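PDB 4QGS: NADPH-dependent aldehyde reductase YqhD from Escherichia coli, which reduces a broad range of short-chain aldehydes to primary alcohols, using NADPH as hydride donor and one zinc ion per subunit. Local coordinates for residues Arg197-Val211 and Leu290-Ala302. Numbering follows the deposited sequence. Where two conformers were deposited one is given.
Sequences RQVANGVVDAFVHTV and LDHAQTLAIVLPA. With ZN (zinc ion), chain B.
Both D205 and H292 turn CG away from their own backbone N (chi1 -173° and 178°), which carries carboxylate and imidazole out from their helices to meet at one zinc ion. D205 OD1 binds it at 2.1 Å, and H292 NE2 and H209 NE2 each complete a bond of the same length. The carboxylate stands nearly upright to the H292 ring and binds through OD1 alone, OD2 lying farther from the metal. An aspartate and a histidine one helical turn apart put both ligands on the same face of 197-211. L296 CD1 lies 3.6 Å above one face of the H292 ring, offset toward its rim. This is the catalytic metal centre of the iron-containing alcohol dehydrogenase family, here loaded with zinc, set in the helical C-terminal half of the subunit; H278 of helix 276-288 and two waters fill the remaining positions. The helices cross at 51°, with axes 8.6 Å apart, an approach permitted by the small A293, whose CB sits 3.3 Å from N201 O. Farther along, branched V208 packs against L296, and V211 meets L300. At the other end the extended R197 grips D291 side-on: NE reaches OD2, while NH1 binds OD1 at 2.6 Å, guanidinium and carboxylate nearly coplanar. N201 ND2 approaches D291 OD2 from above the carboxylate plane, at 2.9 Å. An alanine in place of D291 would probably leave the R197 guanidinium without its anionic mate and N201 ND2 without this acceptor. A water bridges N201 OD1 and Q294 NE2.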
loop_
_atom_site.group_PDB
_atom_site.type_symbol
_atom_site.label_atom_id
_atom_site.label_comp_id
_atom_site.label_asym_id
_atom_site.label_seq_id
_atom_site.Cartn_x
_atom_site.Cartn_y
_atom_site.Cartn_z
ATOM N N ARG A 197 -16.202 -2.998 2.490
ATOM C CA ARG A 197 -15.339 -2.028 3.171
ATOM C C ARG A 197 -13.893 -2.123 2.685
ATOM O O ARG A 197 -13.261 -1.104 2.353
ATOM C CB ARG A 197 -15.412 -2.242 4.694
ATOM C CG ARG A 197 -14.337 -1.527 5.513
ATOM C CD ARG A 197 -14.390 -2.000 6.973
ATOM N NE ARG A 197 -13.442 -1.303 7.840
ATOM C CZ ARG A 197 -13.346 -1.516 9.154
ATOM N NH1 ARG A 197 -12.460 -0.845 9.879
ATOM N NH2 ARG A 197 -14.138 -2.407 9.743
ATOM N N GLN A 198 -13.374 -3.343 2.625
ATOM C CA GLN A 198 -11.998 -3.567 2.206
ATOM C C GLN A 198 -11.819 -3.323 0.708
ATOM O O GLN A 198 -10.768 -2.848 0.286
ATOM C CB GLN A 198 -11.546 -4.984 2.559
ATOM C CG GLN A 198 -11.439 -5.264 4.060
ATOM C CD GLN A 198 -10.985 -6.685 4.345
ATOM O OE1 GLN A 198 -10.882 -7.505 3.437
ATOM N NE2 GLN A 198 -10.726 -6.986 5.611
ATOM N N VAL A 199 -12.839 -3.648 -0.084
ATOM C CA VAL A 199 -12.750 -3.426 -1.537
ATOM C C VAL A 199 -12.705 -1.928 -1.817
ATOM O O VAL A 199 -11.850 -1.438 -2.576
ATOM C CB VAL A 199 -13.933 -4.069 -2.293
ATOM C CG1 VAL A 199 -13.916 -3.659 -3.768
ATOM C CG2 VAL A 199 -13.862 -5.580 -2.179
ATOM N N ALA A 200 -13.617 -1.190 -1.188
ATOM C CA ALA A 200 -13.630 0.266 -1.366
ATOM C C ALA A 200 -12.342 0.907 -0.866
ATOM O O ALA A 200 -11.757 1.769 -1.549
ATOM C CB ALA A 200 -14.839 0.884 -0.662
ATOM N N ASN A 201 -11.887 0.506 0.324
ATOM C CA ASN A 201 -10.636 1.060 0.849
ATOM C C ASN A 201 -9.458 0.815 -0.094
ATOM O O ASN A 201 -8.590 1.683 -0.262
ATOM C CB ASN A 201 -10.284 0.478 2.212
ATOM C CG ASN A 201 -11.178 0.998 3.324
ATOM O OD1 ASN A 201 -11.912 1.975 3.150
ATOM N ND2 ASN A 201 -11.111 0.343 4.482
ATOM N N GLY A 202 -9.406 -0.379 -0.674
ATOM C CA GLY A 202 -8.330 -0.716 -1.601
ATOM C C GLY A 202 -8.345 0.176 -2.823
ATOM O O GLY A 202 -7.283 0.609 -3.307
ATOM N N VAL A 203 -9.538 0.442 -3.342
ATOM C CA VAL A 203 -9.671 1.312 -4.502
ATOM C C VAL A 203 -9.209 2.734 -4.161
ATOM O O VAL A 203 -8.449 3.349 -4.908
ATOM C CB VAL A 203 -11.117 1.321 -5.032
ATOM C CG1 VAL A 203 -11.309 2.447 -6.048
ATOM C CG2 VAL A 203 -11.430 -0.028 -5.657
ATOM N N VAL A 204 -9.651 3.254 -3.022
ATOM C CA VAL A 204 -9.245 4.594 -2.613
ATOM C C VAL A 204 -7.735 4.682 -2.386
ATOM O O VAL A 204 -7.079 5.628 -2.840
ATOM C CB VAL A 204 -9.986 5.027 -1.336
ATOM C CG1 VAL A 204 -9.389 6.334 -0.801
ATOM C CG2 VAL A 204 -11.460 5.216 -1.639
ATOM N N ASP A 205 -7.169 3.685 -1.716
ATOM C CA ASP A 205 -5.742 3.715 -1.398
ATOM C C ASP A 205 -4.915 3.664 -2.687
ATOM O O ASP A 205 -3.962 4.445 -2.858
ATOM C CB ASP A 205 -5.381 2.558 -0.473
ATOM C CG ASP A 205 -3.933 2.624 0.030
ATOM O OD1 ASP A 205 -3.407 3.723 0.368
ATOM O OD2 ASP A 205 -3.315 1.539 0.089
ATOM N N ALA A 206 -5.299 2.784 -3.611
ATOM C CA ALA A 206 -4.611 2.751 -4.917
ATOM C C ALA A 206 -4.709 4.098 -5.651
ATOM O O ALA A 206 -3.725 4.586 -6.227
ATOM C CB ALA A 206 -5.176 1.630 -5.787
ATOM N N PHE A 207 -5.891 4.700 -5.619
ATOM C CA PHE A 207 -6.142 5.968 -6.291
ATOM C C PHE A 207 -5.224 7.036 -5.709
ATOM O O PHE A 207 -4.566 7.794 -6.438
ATOM C CB PHE A 207 -7.622 6.357 -6.132
ATOM C CG PHE A 207 -8.062 7.526 -6.991
ATOM C CD1 PHE A 207 -8.758 7.313 -8.173
ATOM C CD2 PHE A 207 -7.799 8.837 -6.600
ATOM C CE1 PHE A 207 -9.196 8.380 -8.952
ATOM C CE2 PHE A 207 -8.228 9.914 -7.385
ATOM C CZ PHE A 207 -8.921 9.685 -8.556
ATOM N N VAL A 208 -5.151 7.071 -4.382
ATOM C CA VAL A 208 -4.360 8.098 -3.719
ATOM C C VAL A 208 -2.867 7.841 -3.884
ATOM O O VAL A 208 -2.121 8.787 -4.129
ATOM C CB VAL A 208 -4.735 8.204 -2.229
ATOM C CG1 VAL A 208 -3.810 9.202 -1.528
ATOM C CG2 VAL A 208 -6.190 8.640 -2.113
ATOM N N HIS A 209 -2.420 6.583 -3.803
ATOM C CA HIS A 209 -1.000 6.310 -4.075
ATOM C C HIS A 209 -0.611 6.840 -5.453
ATOM O O HIS A 209 0.493 7.367 -5.628
ATOM C CB HIS A 209 -0.675 4.816 -3.969
ATOM C CG HIS A 209 -0.432 4.356 -2.564
ATOM N ND1 HIS A 209 0.798 3.914 -2.125
ATOM C CD2 HIS A 209 -1.259 4.298 -1.490
ATOM C CE1 HIS A 209 0.713 3.584 -0.846
ATOM N NE2 HIS A 209 -0.522 3.808 -0.438
ATOM N N THR A 210 -1.523 6.720 -6.415
ATOM C CA THR A 210 -1.264 7.208 -7.767
ATOM C C THR A 210 -1.156 8.735 -7.779
ATOM O O THR A 210 -0.186 9.280 -8.308
ATOM C CB THR A 210 -2.344 6.754 -8.741
ATOM O OG1 THR A 210 -2.430 5.321 -8.699
ATOM C CG2 THR A 210 -1.997 7.213 -10.194
ATOM N N VAL A 211 -2.122 9.442 -7.190
ATOM C CA VAL A 211 -2.056 10.914 -7.280
ATOM C C VAL A 211 -0.971 11.519 -6.387
ATOM O O VAL A 211 -0.575 12.670 -6.594
ATOM C CB VAL A 211 -3.414 11.587 -6.943
ATOM C CG1 VAL A 211 -4.503 11.134 -7.916
ATOM C CG2 VAL A 211 -3.815 11.307 -5.492
ATOM N N LEU A 290 -9.221 5.418 12.487
ATOM C CA LEU A 290 -9.866 5.369 11.187
ATOM C C LEU A 290 -9.084 4.451 10.243
ATOM O O LEU A 290 -7.877 4.334 10.382
ATOM C CB LEU A 290 -9.969 6.769 10.570
ATOM C CG LEU A 290 -10.737 7.857 11.341
ATOM C CD1 LEU A 290 -10.922 9.079 10.445
ATOM C CD2 LEU A 290 -12.074 7.379 11.851
ATOM N N ASP A 291 -9.779 3.780 9.320
ATOM C CA ASP A 291 -9.101 2.984 8.290
ATOM C C ASP A 291 -8.121 3.861 7.528
ATOM O O ASP A 291 -8.405 5.036 7.297
ATOM C CB ASP A 291 -10.087 2.376 7.277
ATOM C CG ASP A 291 -11.018 1.351 7.889
ATOM O OD1 ASP A 291 -10.769 0.917 9.031
ATOM O OD2 ASP A 291 -11.992 0.967 7.205
ATOM N N HIS A 292 -6.989 3.286 7.112
ATOM C CA HIS A 292 -6.012 4.011 6.279
ATOM C C HIS A 292 -6.685 4.799 5.160
ATOM O O HIS A 292 -6.493 6.020 5.039
ATOM C CB HIS A 292 -4.995 3.021 5.698
ATOM C CG HIS A 292 -3.972 3.642 4.782
ATOM N ND1 HIS A 292 -3.194 4.715 5.150
ATOM C CD2 HIS A 292 -3.597 3.309 3.523
ATOM C CE1 HIS A 292 -2.382 5.028 4.146
ATOM N NE2 HIS A 292 -2.608 4.190 3.150
ATOM N N ALA A 293 -7.497 4.121 4.361
ATOM C CA ALA A 293 -8.098 4.759 3.192
ATOM C C ALA A 293 -9.096 5.850 3.558
ATOM O O ALA A 293 -9.246 6.821 2.816
ATOM C CB ALA A 293 -8.775 3.719 2.308
ATOM N N GLN A 294 -9.788 5.690 4.692
ATOM C CA GLN A 294 -10.706 6.735 5.150
ATOM C C GLN A 294 -9.939 8.018 5.435
ATOM O O GLN A 294 -10.393 9.112 5.088
ATOM C CB GLN A 294 -11.473 6.281 6.409
ATOM C CG GLN A 294 -12.405 5.121 6.149
ATOM C CD GLN A 294 -12.957 4.509 7.438
ATOM O OE1 GLN A 294 -12.398 4.696 8.525
ATOM N NE2 GLN A 294 -14.049 3.757 7.314
ATOM N N THR A 295 -8.764 7.895 6.040
ATOM C CA THR A 295 -7.997 9.101 6.355
ATOM C C THR A 295 -7.532 9.795 5.072
ATOM O O THR A 295 -7.433 11.027 5.028
ATOM C CB THR A 295 -6.777 8.806 7.243
ATOM O OG1 THR A 295 -5.769 8.124 6.480
ATOM C CG2 THR A 295 -7.201 7.962 8.468
ATOM N N LEU A 296 -7.252 9.013 4.029
ATOM C CA LEU A 296 -6.825 9.595 2.752
ATOM C C LEU A 296 -7.968 10.316 2.047
ATOM O O LEU A 296 -7.768 11.373 1.438
ATOM C CB LEU A 296 -6.244 8.509 1.820
ATOM C CG LEU A 296 -5.115 7.648 2.393
ATOM C CD1 LEU A 296 -4.661 6.581 1.361
ATOM C CD2 LEU A 296 -3.926 8.476 2.863
ATOM N N ALA A 297 -9.159 9.733 2.103
ATOM C CA ALA A 297 -10.326 10.316 1.457
ATOM C C ALA A 297 -10.689 11.639 2.121
ATOM O O ALA A 297 -11.163 12.567 1.464
ATOM C CB ALA A 297 -11.498 9.358 1.513
ATOM N N ILE A 298 -10.454 11.725 3.426
ATOM C CA ILE A 298 -10.687 12.968 4.140
ATOM C C ILE A 298 -9.651 14.035 3.758
ATOM O O ILE A 298 -10.001 15.160 3.390
ATOM C CB ILE A 298 -10.642 12.758 5.680
ATOM C CG1 ILE A 298 -11.811 11.876 6.154
ATOM C CG2 ILE A 298 -10.647 14.102 6.419
ATOM C CD1 ILE A 298 -11.573 11.284 7.511
ATOM N N VAL A 299 -8.375 13.682 3.847
ATOM C CA VAL A 299 -7.318 14.685 3.690
ATOM C C VAL A 299 -7.126 15.147 2.243
ATOM O O VAL A 299 -6.937 16.345 2.003
ATOM C CB VAL A 299 -5.986 14.163 4.244
ATOM C CG1 VAL A 299 -4.828 15.116 3.919
ATOM C CG2 VAL A 299 -6.119 13.970 5.767
ATOM N N LEU A 300 -7.164 14.224 1.284
ATOM C CA LEU A 300 -6.797 14.584 -0.101
ATOM C C LEU A 300 -7.536 15.812 -0.654
ATOM O O LEU A 300 -6.878 16.742 -1.139
ATOM C CB LEU A 300 -7.021 13.398 -1.051
ATOM C CG LEU A 300 -6.480 13.660 -2.468
ATOM C CD1 LEU A 300 -4.965 13.610 -2.491
ATOM C CD2 LEU A 300 -7.068 12.641 -3.427
ATOM N N PRO A 301 -8.882 15.822 -0.625
ATOM C CA PRO A 301 -9.509 16.969 -1.291
ATOM C C PRO A 301 -9.243 18.276 -0.545
ATOM O O PRO A 301 -9.110 19.311 -1.193
ATOM C CB PRO A 301 -10.993 16.610 -1.306
ATOM C CG PRO A 301 -11.167 15.606 -0.180
ATOM C CD PRO A 301 -9.881 14.851 -0.127
ATOM N N ALA A 302 -9.144 18.231 0.785
ATOM C CA ALA A 302 -8.796 19.431 1.538
ATOM C C ALA A 302 -7.376 19.889 1.204
ATOM O O ALA A 302 -7.111 21.090 1.058
ATOM C CB ALA A 302 -8.941 19.186 3.047
HETATM ZN ZN ZN B . -1.536 3.990 1.358
HETATM O O HOH W 1 -13.910 2.455 4.762
HETATM O O HOH W 2 0.229 3.537 2.393
HETATM O O HOH W 3 -1.445 1.842 1.449
#